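Local coordinates for CS6 fimbrial subunit B, CS6 fimbrial subunit A (Escherichia coli, PDB 4B9G), which probably serves as a structural subunit of the CS6 colonization factor of enterotoxigenic Escherichia coli, here completed by a fused donor strand from subunit A, at residues Pro56-Leu70 and Pro76-Ser88. Residues are numbered along the deposited sequence; the frame is centred on the assembly and turned at random.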
ATOM      1  N   PRO A  56       3.906   2.883   0.238  1.00  6.85           N
ATOM      2  CA  PRO A  56       4.894   1.861  -0.122  1.00  8.32           C
ATOM      3  C   PRO A  56       6.264   2.219   0.422  1.00  9.31           C
ATOM      4  O   PRO A  56       6.663   3.385   0.430  1.00 11.11           O
ATOM      5  CB  PRO A  56       4.876   1.906  -1.653  1.00  7.62           C
ATOM      6  CG  PRO A  56       3.486   2.457  -1.989  1.00  8.66           C
ATOM      7  CD  PRO A  56       3.243   3.476  -0.936  1.00  7.50           C
ATOM      8  N   THR A  57       7.002   1.243   0.837  1.00 11.98           N
ATOM      9  CA  THR A  57       8.361   1.360   1.204  1.00 16.35           C
ATOM     10  C   THR A  57       9.192   1.815   0.029  1.00 16.81           C
ATOM     11  O   THR A  57       8.951   1.478  -1.116  1.00 20.13           O
ATOM     12  CB  THR A  57       8.748   0.070   1.869  1.00 18.02           C
ATOM     13  OG1 THR A  57       7.677  -0.251   2.802  1.00 19.72           O
ATOM     14  CG2 THR A  57       9.940   0.234   2.587  1.00 21.99           C
ATOM     15  N   ASP A  58      10.097   2.704   0.313  1.00 19.72           N
ATOM     16  CA  ASP A  58      10.979   3.198  -0.760  1.00 19.85           C
ATOM     17  C   ASP A  58      10.269   3.888  -1.944  1.00 18.28           C
ATOM     18  O   ASP A  58      10.699   3.747  -3.088  1.00 21.76           O
ATOM     19  CB  ASP A  58      11.875   2.062  -1.295  1.00 21.43           C
ATOM     20  CG  ASP A  58      12.672   1.367  -0.196  1.00 28.39           C
ATOM     21  OD1 ASP A  58      13.002   2.026   0.815  1.00 32.21           O
ATOM     22  OD2 ASP A  58      12.975   0.162  -0.347  1.00 32.56           O
ATOM     23  N   SER A  59       9.218   4.654  -1.665  1.00 18.30           N
ATOM     24  CA  SER A  59       8.430   5.319  -2.696  1.00 14.95           C
ATOM     25  C   SER A  59       9.146   6.529  -3.298  1.00 15.18           C
ATOM     26  O   SER A  59      10.043   7.116  -2.679  1.00 22.31           O
ATOM     27  CB  SER A  59       7.092   5.753  -2.095  1.00 14.31           C
ATOM     28  OG  SER A  59       7.265   6.689  -1.049  1.00 17.07           O
ATOM     29  N   LEU A  60       8.728   6.930  -4.478  1.00 16.18           N
ATOM     30  CA  LEU A  60       9.132   8.112  -5.170  1.00 15.64           C
ATOM     31  C   LEU A  60       7.927   8.954  -5.559  1.00 15.35           C
ATOM     32  O   LEU A  60       6.869   8.411  -5.851  1.00 16.59           O
ATOM     33  CB  LEU A  60       9.974   7.760  -6.391  1.00 23.02           C
ATOM     34  CG  LEU A  60      11.131   6.766  -6.278  1.00 28.12           C
ATOM     35  CD1 LEU A  60      11.544   6.235  -7.625  1.00 31.30           C
ATOM     36  CD2 LEU A  60      12.288   7.421  -5.605  1.00 30.27           C
ATOM     37  N   THR A  61       8.071  10.276  -5.536  1.00 16.08           N
ATOM     38  CA  THR A  61       6.950  11.145  -5.844  1.00 16.30           C
ATOM     39  C   THR A  61       6.801  11.325  -7.341  1.00 17.90           C
ATOM     40  O   THR A  61       7.755  11.682  -8.032  1.00 22.11           O
ATOM     41  CB  THR A  61       7.135  12.520  -5.204  1.00 18.26           C
ATOM     42  OG1 THR A  61       7.451  12.352  -3.817  1.00 19.54           O
ATOM     43  CG2 THR A  61       5.875  13.365  -5.360  1.00 19.28           C
ATOM     44  N   SER A  62       5.591  11.096  -7.828  1.00 15.70           N
ATOM     45  CA  SER A  62       5.248  11.327  -9.216  1.00 15.60           C
ATOM     46  C   SER A  62       3.790  11.748  -9.283  1.00 14.25           C
ATOM     47  O   SER A  62       2.933  11.089  -8.702  1.00 15.13           O
ATOM     48  CB  SER A  62       5.454  10.051 -10.021  1.00 22.31           C
ATOM     49  OG  SER A  62       5.262  10.303 -11.396  1.00 27.56           O
ATOM     50  N   SER A  63       3.516  12.849  -9.979  1.00 16.51           N
ATOM     51  CA  SER A  63       2.155  13.373 -10.091  1.00 18.35           C
ATOM     52  C   SER A  63       1.455  13.472  -8.738  1.00 15.02           C
ATOM     53  O   SER A  63       0.276  13.150  -8.619  1.00 16.03           O
ATOM     54  CB  SER A  63       1.321  12.527 -11.059  1.00 22.47           C
ATOM     55  OG  SER A  63       1.791  12.666 -12.388  1.00 24.99           O
ATOM     56  N   GLY A  64       2.182  13.940  -7.725  1.00 14.17           N
ATOM     57  CA  GLY A  64       1.616  14.158  -6.405  1.00 14.21           C
ATOM     58  C   GLY A  64       1.402  12.894  -5.576  1.00 13.23           C
ATOM     59  O   GLY A  64       0.793  12.949  -4.507  1.00 15.81           O
ATOM     60  N   GLN A  65       1.899  11.759  -6.052  1.00 11.71           N
ATOM     61  CA  GLN A  65       1.636  10.467  -5.426  1.00 10.73           C
ATOM     62  C   GLN A  65       2.943   9.778  -5.073  1.00 10.59           C
ATOM     63  O   GLN A  65       3.932   9.889  -5.798  1.00 12.42           O
ATOM     64  CB  GLN A  65       0.830   9.573  -6.378  1.00 10.34           C
ATOM     65  CG  GLN A  65      -0.484  10.181  -6.765  1.00 12.85           C
ATOM     66  CD  GLN A  65      -1.260   9.294  -7.705  1.00 16.67           C
ATOM     67  OE1 GLN A  65      -0.698   8.713  -8.636  1.00 19.51           O
ATOM     68  NE2 GLN A  65      -2.560   9.180  -7.473  1.00 24.50           N
ATOM     69  N   GLN A  66       2.897   8.987  -4.002  1.00  8.62           N
ATOM     70  CA  GLN A  66       3.995   8.111  -3.618  1.00  9.43           C
ATOM     71  C   GLN A  66       3.897   6.778  -4.375  1.00  9.19           C
ATOM     72  O   GLN A  66       3.042   5.942  -4.113  1.00 11.89           O
ATOM     73  CB  GLN A  66       3.973   7.853  -2.118  1.00  9.67           C
ATOM     74  CG  GLN A  66       4.228   9.113  -1.316  1.00  9.32           C
ATOM     75  CD  GLN A  66       5.490   9.822  -1.768  1.00 12.51           C
ATOM     76  OE1 GLN A  66       6.581   9.239  -1.739  1.00 14.96           O
ATOM     77  NE2 GLN A  66       5.353  11.069  -2.225  1.00 11.82           N
ATOM     78  N   ILE A  67       4.778   6.599  -5.347  1.00  8.12           N
ATOM     79  CA  ILE A  67       4.782   5.423  -6.197  1.00  7.78           C
ATOM     80  C   ILE A  67       5.721   4.366  -5.624  1.00  8.56           C
ATOM     81  O   ILE A  67       6.904   4.633  -5.390  1.00 10.11           O
ATOM     82  CB  ILE A  67       5.199   5.799  -7.623  1.00  8.08           C
ATOM     83  CG1 ILE A  67       4.274   6.887  -8.198  1.00 10.39           C
ATOM     84  CG2 ILE A  67       5.211   4.557  -8.507  1.00  9.72           C
ATOM     85  CD1 ILE A  67       2.823   6.574  -8.194  1.00 13.03           C
ATOM     86  N   GLY A  68       5.196   3.170  -5.373  1.00  7.73           N
ATOM     87  CA  GLY A  68       5.993   2.034  -4.952  1.00  9.18           C
ATOM     88  C   GLY A  68       6.202   1.055  -6.092  1.00  7.80           C
ATOM     89  O   GLY A  68       5.618   1.181  -7.172  1.00  7.98           O
ATOM     90  N   LYS A  69       7.055   0.069  -5.829  1.00  7.39           N
ATOM     91  CA  LYS A  69       7.348  -0.989  -6.792  1.00  8.42           C
ATOM     92  C   LYS A  69       7.098  -2.376  -6.194  1.00  7.85           C
ATOM     93  O   LYS A  69       7.436  -2.640  -5.028  1.00  8.91           O
ATOM     94  CB  LYS A  69       8.812  -0.934  -7.237  1.00 11.71           C
ATOM     95  CG  LYS A  69       9.140   0.226  -8.131  1.00 16.09           C
ATOM     96  CD  LYS A  69      10.570   0.120  -8.622  1.00 21.66           C
ATOM     97  CE  LYS A  69      10.754   0.908  -9.901  1.00 29.01           C
ATOM     98  NZ  LYS A  69      11.400   2.221  -9.690  1.00 37.92           N
ATOM     99  N   LEU A  70       6.547  -3.263  -7.025  1.00  6.71           N
ATOM    100  CA  LEU A  70       6.555  -4.703  -6.769  1.00  7.23           C
ATOM    101  C   LEU A  70       7.515  -5.298  -7.796  1.00  7.58           C
ATOM    102  O   LEU A  70       7.346  -5.128  -9.000  1.00  8.62           O
ATOM    103  CB  LEU A  70       5.159  -5.303  -6.907  1.00  6.83           C
ATOM    104  CG  LEU A  70       4.104  -4.694  -5.973  1.00  7.01           C
ATOM    105  CD1 LEU A  70       2.751  -5.328  -6.204  1.00  8.99           C
ATOM    106  CD2 LEU A  70       4.484  -4.813  -4.518  1.00  7.57           C
ATOM    107  N   PRO A  76      15.146  -9.147 -11.324  1.00 12.11           N
ATOM    108  CA  PRO A  76      15.103  -7.808 -10.738  1.00 14.83           C
ATOM    109  C   PRO A  76      14.818  -6.686 -11.743  1.00 12.77           C
ATOM    110  O   PRO A  76      14.483  -5.592 -11.311  1.00 16.28           O
ATOM    111  CB  PRO A  76      16.507  -7.644 -10.136  1.00 17.90           C
ATOM    112  CG  PRO A  76      17.359  -8.594 -10.895  1.00 19.47           C
ATOM    113  CD  PRO A  76      16.476  -9.761 -11.193  1.00 14.99           C
ATOM    114  N   ASP A  77      14.962  -6.939 -13.040  1.00 12.46           N
ATOM    115  CA  ASP A  77      14.716  -5.903 -14.044  1.00 13.01           C
ATOM    116  C   ASP A  77      13.237  -5.723 -14.392  1.00 10.94           C
ATOM    117  O   ASP A  77      12.901  -4.834 -15.170  1.00 14.06           O
ATOM    118  CB  ASP A  77      15.511  -6.195 -15.330  1.00 18.46           C
ATOM    119  CG  ASP A  77      16.997  -6.295 -15.097  1.00 26.62           C
ATOM    120  OD1 ASP A  77      17.522  -5.568 -14.228  1.00 29.90           O
ATOM    121  OD2 ASP A  77      17.647  -7.092 -15.809  1.00 33.74           O
ATOM    122  N   GLN A  78      12.365  -6.565 -13.839  1.00  8.61           N
ATOM    123  CA  GLN A  78      10.931  -6.468 -14.098  1.00  7.64           C
ATOM    124  C   GLN A  78      10.209  -6.004 -12.843  1.00  7.44           C
ATOM    125  O   GLN A  78      10.364  -6.603 -11.769  1.00  8.86           O
ATOM    126  CB  GLN A  78      10.390  -7.821 -14.547  1.00  7.72           C
ATOM    127  CG  GLN A  78      10.967  -8.285 -15.854  1.00  9.94           C
ATOM    128  CD  GLN A  78      10.294  -9.534 -16.365  1.00  9.95           C
ATOM    129  OE1 GLN A  78       9.112  -9.735 -16.166  1.00 11.52           O
ATOM    130  NE2 GLN A  78      11.047 -10.379 -17.028  1.00 16.18           N
ATOM    131  N   ASN A  79       9.440  -4.930 -12.954  1.00  7.41           N
ATOM    132  CA  ASN A  79       8.756  -4.400 -11.790  1.00  8.79           C
ATOM    133  C   ASN A  79       7.486  -3.655 -12.195  1.00  7.48           C
ATOM    134  O   ASN A  79       7.317  -3.252 -13.351  1.00  9.17           O
ATOM    135  CB  ASN A  79       9.704  -3.514 -10.981  1.00 11.40           C
ATOM    136  CG  ASN A  79      10.241  -2.359 -11.799  1.00 17.35           C
ATOM    137  OD1 ASN A  79       9.484  -1.552 -12.323  1.00 21.10           O
ATOM    138  ND2 ASN A  79      11.545  -2.316 -11.967  1.00 24.47           N
ATOM    139  N   MET A  80       6.593  -3.521 -11.220  1.00  7.26           N
ATOM    140  CA  MET A  80       5.306  -2.851 -11.378  1.00  7.24           C
ATOM    141  C   MET A  80       5.263  -1.647 -10.452  1.00  6.96           C
ATOM    142  O   MET A  80       5.515  -1.776  -9.258  1.00  9.10           O
ATOM    143  CB  MET A  80       4.175  -3.813 -11.010  1.00  7.09           C
ATOM    144  CG  MET A  80       4.154  -5.084 -11.841  1.00  7.25           C
ATOM    145  SD  MET A  80       2.841  -6.159 -11.261  1.00  9.71           S
ATOM    146  CE  MET A  80       2.993  -7.536 -12.406  1.00  8.68           C
ATOM    147  N   ASN A  81       4.892  -0.495 -10.999  1.00  6.80           N
ATOM    148  CA  ASN A  81       4.680   0.716 -10.230  1.00  6.87           C
ATOM    149  C   ASN A  81       3.226   0.831  -9.770  1.00  6.26           C
ATOM    150  O   ASN A  81       2.311   0.464 -10.513  1.00  7.01           O
ATOM    151  CB  ASN A  81       4.989   1.941 -11.086  1.00  8.05           C
ATOM    152  CG  ASN A  81       6.422   2.012 -11.528  1.00 10.00           C
ATOM    153  OD1 ASN A  81       7.320   1.627 -10.808  1.00 12.76           O
ATOM    154  ND2 ASN A  81       6.638   2.517 -12.732  1.00 13.53           N
ATOM    155  N   TYR A  82       2.999   1.376  -8.573  1.00  6.31           N
ATOM    156  CA  TYR A  82       1.641   1.506  -8.066  1.00  5.91           C
ATOM    157  C   TYR A  82       1.545   2.609  -7.022  1.00  6.03           C
ATOM    158  O   TYR A  82       2.551   3.017  -6.453  1.00  6.37           O
ATOM    159  CB  TYR A  82       1.140   0.183  -7.464  1.00  5.79           C
ATOM    160  CG  TYR A  82       1.780  -0.185  -6.148  1.00  6.06           C
ATOM    161  CD1 TYR A  82       2.999  -0.853  -6.086  1.00  6.37           C
ATOM    162  CD2 TYR A  82       1.154   0.131  -4.948  1.00  6.18           C
ATOM    163  CE1 TYR A  82       3.568  -1.193  -4.871  1.00  6.39           C
ATOM    164  CE2 TYR A  82       1.706  -0.223  -3.728  1.00  5.70           C
ATOM    165  CZ  TYR A  82       2.909  -0.886  -3.690  1.00  6.04           C
ATOM    166  OH  TYR A  82       3.423  -1.269  -2.459  1.00  7.03           O
ATOM    167  N   TYR A  83       0.314   3.040  -6.741  1.00  5.99           N
ATOM    168  CA  TYR A  83       0.039   3.924  -5.617  1.00  6.08           C
ATOM    169  C   TYR A  83      -1.100   3.335  -4.774  1.00  5.47           C
ATOM    170  O   TYR A  83      -1.846   2.448  -5.223  1.00  5.78           O
ATOM    171  CB  TYR A  83      -0.335   5.347  -6.066  1.00  7.58           C
ATOM    172  CG  TYR A  83      -1.600   5.449  -6.853  1.00  7.58           C
ATOM    173  CD1 TYR A  83      -2.827   5.615  -6.228  1.00  8.59           C
ATOM    174  CD2 TYR A  83      -1.564   5.354  -8.244  1.00 10.28           C
ATOM    175  CE1 TYR A  83      -3.988   5.707  -6.990  1.00 11.29           C
ATOM    176  CE2 TYR A  83      -2.705   5.446  -9.002  1.00 11.29           C
ATOM    177  CZ  TYR A  83      -3.912   5.618  -8.379  1.00 10.90           C
ATOM    178  OH  TYR A  83      -5.066   5.744  -9.117  1.00 14.25           O
ATOM    179  N   ILE A  84      -1.250   3.844  -3.555  1.00  4.83           N
ATOM    180  CA  ILE A  84      -2.300   3.404  -2.638  1.00  5.10           C
ATOM    181  C   ILE A  84      -3.521   4.339  -2.699  1.00  5.08           C
ATOM    182  O   ILE A  84      -3.394   5.566  -2.545  1.00  5.38           O
ATOM    183  CB  ILE A  84      -1.752   3.359  -1.176  1.00  5.07           C
ATOM    184  CG1 ILE A  84      -0.673   2.276  -1.059  1.00  6.16           C
ATOM    185  CG2 ILE A  84      -2.883   3.166  -0.167  1.00  5.52           C
ATOM    186  CD1 ILE A  84      -1.169   0.833  -1.087  1.00  7.35           C
ATOM    187  N   ARG A  85      -4.698   3.751  -2.907  1.00  5.11           N
ATOM    188  CA  ARG A  85      -5.990   4.435  -2.925  1.00  5.60           C
ATOM    189  C   ARG A  85      -6.809   3.949  -1.718  1.00  5.52           C
ATOM    190  O   ARG A  85      -6.860   2.737  -1.452  1.00  5.89           O
ATOM    191  CB  ARG A  85      -6.731   4.082  -4.221  1.00  6.54           C
ATOM    192  CG  ARG A  85      -8.035   4.821  -4.409  1.00  8.09           C
ATOM    193  CD  ARG A  85      -8.732   4.463  -5.717  1.00  9.59           C
ATOM    194  NE  ARG A  85      -9.282   3.113  -5.658  1.00  8.33           N
ATOM    195  CZ  ARG A  85      -9.423   2.292  -6.698  1.00 11.30           C
ATOM    196  NH1 ARG A  85      -9.064   2.645  -7.919  1.00 12.20           N
ATOM    197  NH2 ARG A  85      -9.911   1.084  -6.493  1.00 12.05           N
ATOM    198  N   LYS A  86      -7.444   4.872  -0.994  1.00  4.91           N
ATOM    199  CA  LYS A  86      -8.375   4.462   0.064  1.00  5.37           C
ATOM    200  C   LYS A  86      -9.726   4.130  -0.549  1.00  5.26           C
ATOM    201  O   LYS A  86     -10.299   4.965  -1.256  1.00  5.80           O
ATOM    202  CB  LYS A  86      -8.533   5.578   1.097  1.00  5.64           C
ATOM    203  CG  LYS A  86      -9.438   5.183   2.255  1.00  6.06           C
ATOM    204  CD  LYS A  86      -9.490   6.223   3.388  1.00  7.22           C
ATOM    205  CE  LYS A  86     -10.059   7.576   2.999  1.00  7.75           C
ATOM    206  NZ  LYS A  86     -11.499   7.490   2.690  1.00  7.75           N
ATOM    207  N   ASP A  87     -10.229   2.936  -0.254  1.00  5.12           N
ATOM    208  CA  ASP A  87     -11.523   2.487  -0.753  1.00  5.43           C
ATOM    209  C   ASP A  87     -12.662   2.451   0.268  1.00  5.77           C
ATOM    210  O   ASP A  87     -13.828   2.340  -0.135  1.00  5.81           O
ATOM    211  CB  ASP A  87     -11.396   1.147  -1.470  1.00  6.54           C
ATOM    212  CG  ASP A  87     -10.721   1.287  -2.833  1.00  8.22           C
ATOM    213  OD1 ASP A  87     -10.738   2.389  -3.417  1.00  7.86           O
ATOM    214  OD2 ASP A  87     -10.190   0.287  -3.343  1.00 13.54           O
ATOM    215  N   SER A  88     -12.375   2.571   1.554  1.00  5.84           N
ATOM    216  CA  SER A  88     -13.438   2.761   2.547  1.00  5.99           C
ATOM    217  C   SER A  88     -12.836   3.251   3.850  1.00  6.30           C
ATOM    218  O   SER A  88     -11.656   3.047   4.129  1.00  7.04           O
ATOM    219  CB  SER A  88     -14.256   1.495   2.794  1.00  7.12           C
ATOM    220  OG  SER A  88     -13.456   0.535   3.447  1.00  9.03           O
TER
HETATM  221  O   HOH W   1      -5.357   8.951  -8.187  1.00 23.44           O
HETATM  222  O   HOH W   2       0.907   5.366  -2.528  1.00  6.46           O
HETATM  223  O   HOH W   3       5.949  -1.989  -2.436  1.00 10.60           O
HETATM  224  O   HOH W   4       8.758   3.779  -9.576  1.00 20.27           O
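The ring of Tyr82 packs against one face of strand 65-70 and links it with Pro56. Its CB leaves a backbone whose N and O are both bonded to Gly68, the Gly68 N to Tyr82 O bond measuring 2.9 Å. A chi1 of 72° sets CG between the backbone N and the carbonyl carbon and turns the ring toward the partner strand. CD1 then meets the Gly68 carbonyl, with the CA of that glycine over one ring face; CE1 touches Leu70 CG, which approaches from the other side of the ring plane, at 3.7 Å, the two side chains crossing at about a right angle. CE2 packs on Pro56 CG at 3.7 Å, from the same side of the ring as Gly68 CA. At the tip, OH touches Pro56 CB, pairs with Tyr39 OH and shares water 3, in the ring plane, with Lys69 O.

Further along, Leu70 and Met80 exchange two backbone bonds, and their side chains join Tyr82 on the buried face, against strand 37-44 and, in this construct, the fused strand 145-160, which probably carries the CssA donor sequence. The opposite face carries Lys69 and Asn81 side by side, Asn81 OD1 lying 3.5 Å from Lys69 CG while water 4 bridges OD1 to Lys69 NZ. Toward the Gln65 end the pairing opens: water 2 takes the place of a direct bond, accepting from Ile84 N and donating to Gln66 O. Here the Gln65 amide covers one face of the Tyr83 ring, NE2 3.6 Å above its centre and the planes 38° apart.

Together these strands form a twisted antiparallel beta hairpin within the CssB part of the fusion, consistent with the immunoglobulin-like fold of chaperone-usher pilins, here completed by donor-strand complementation.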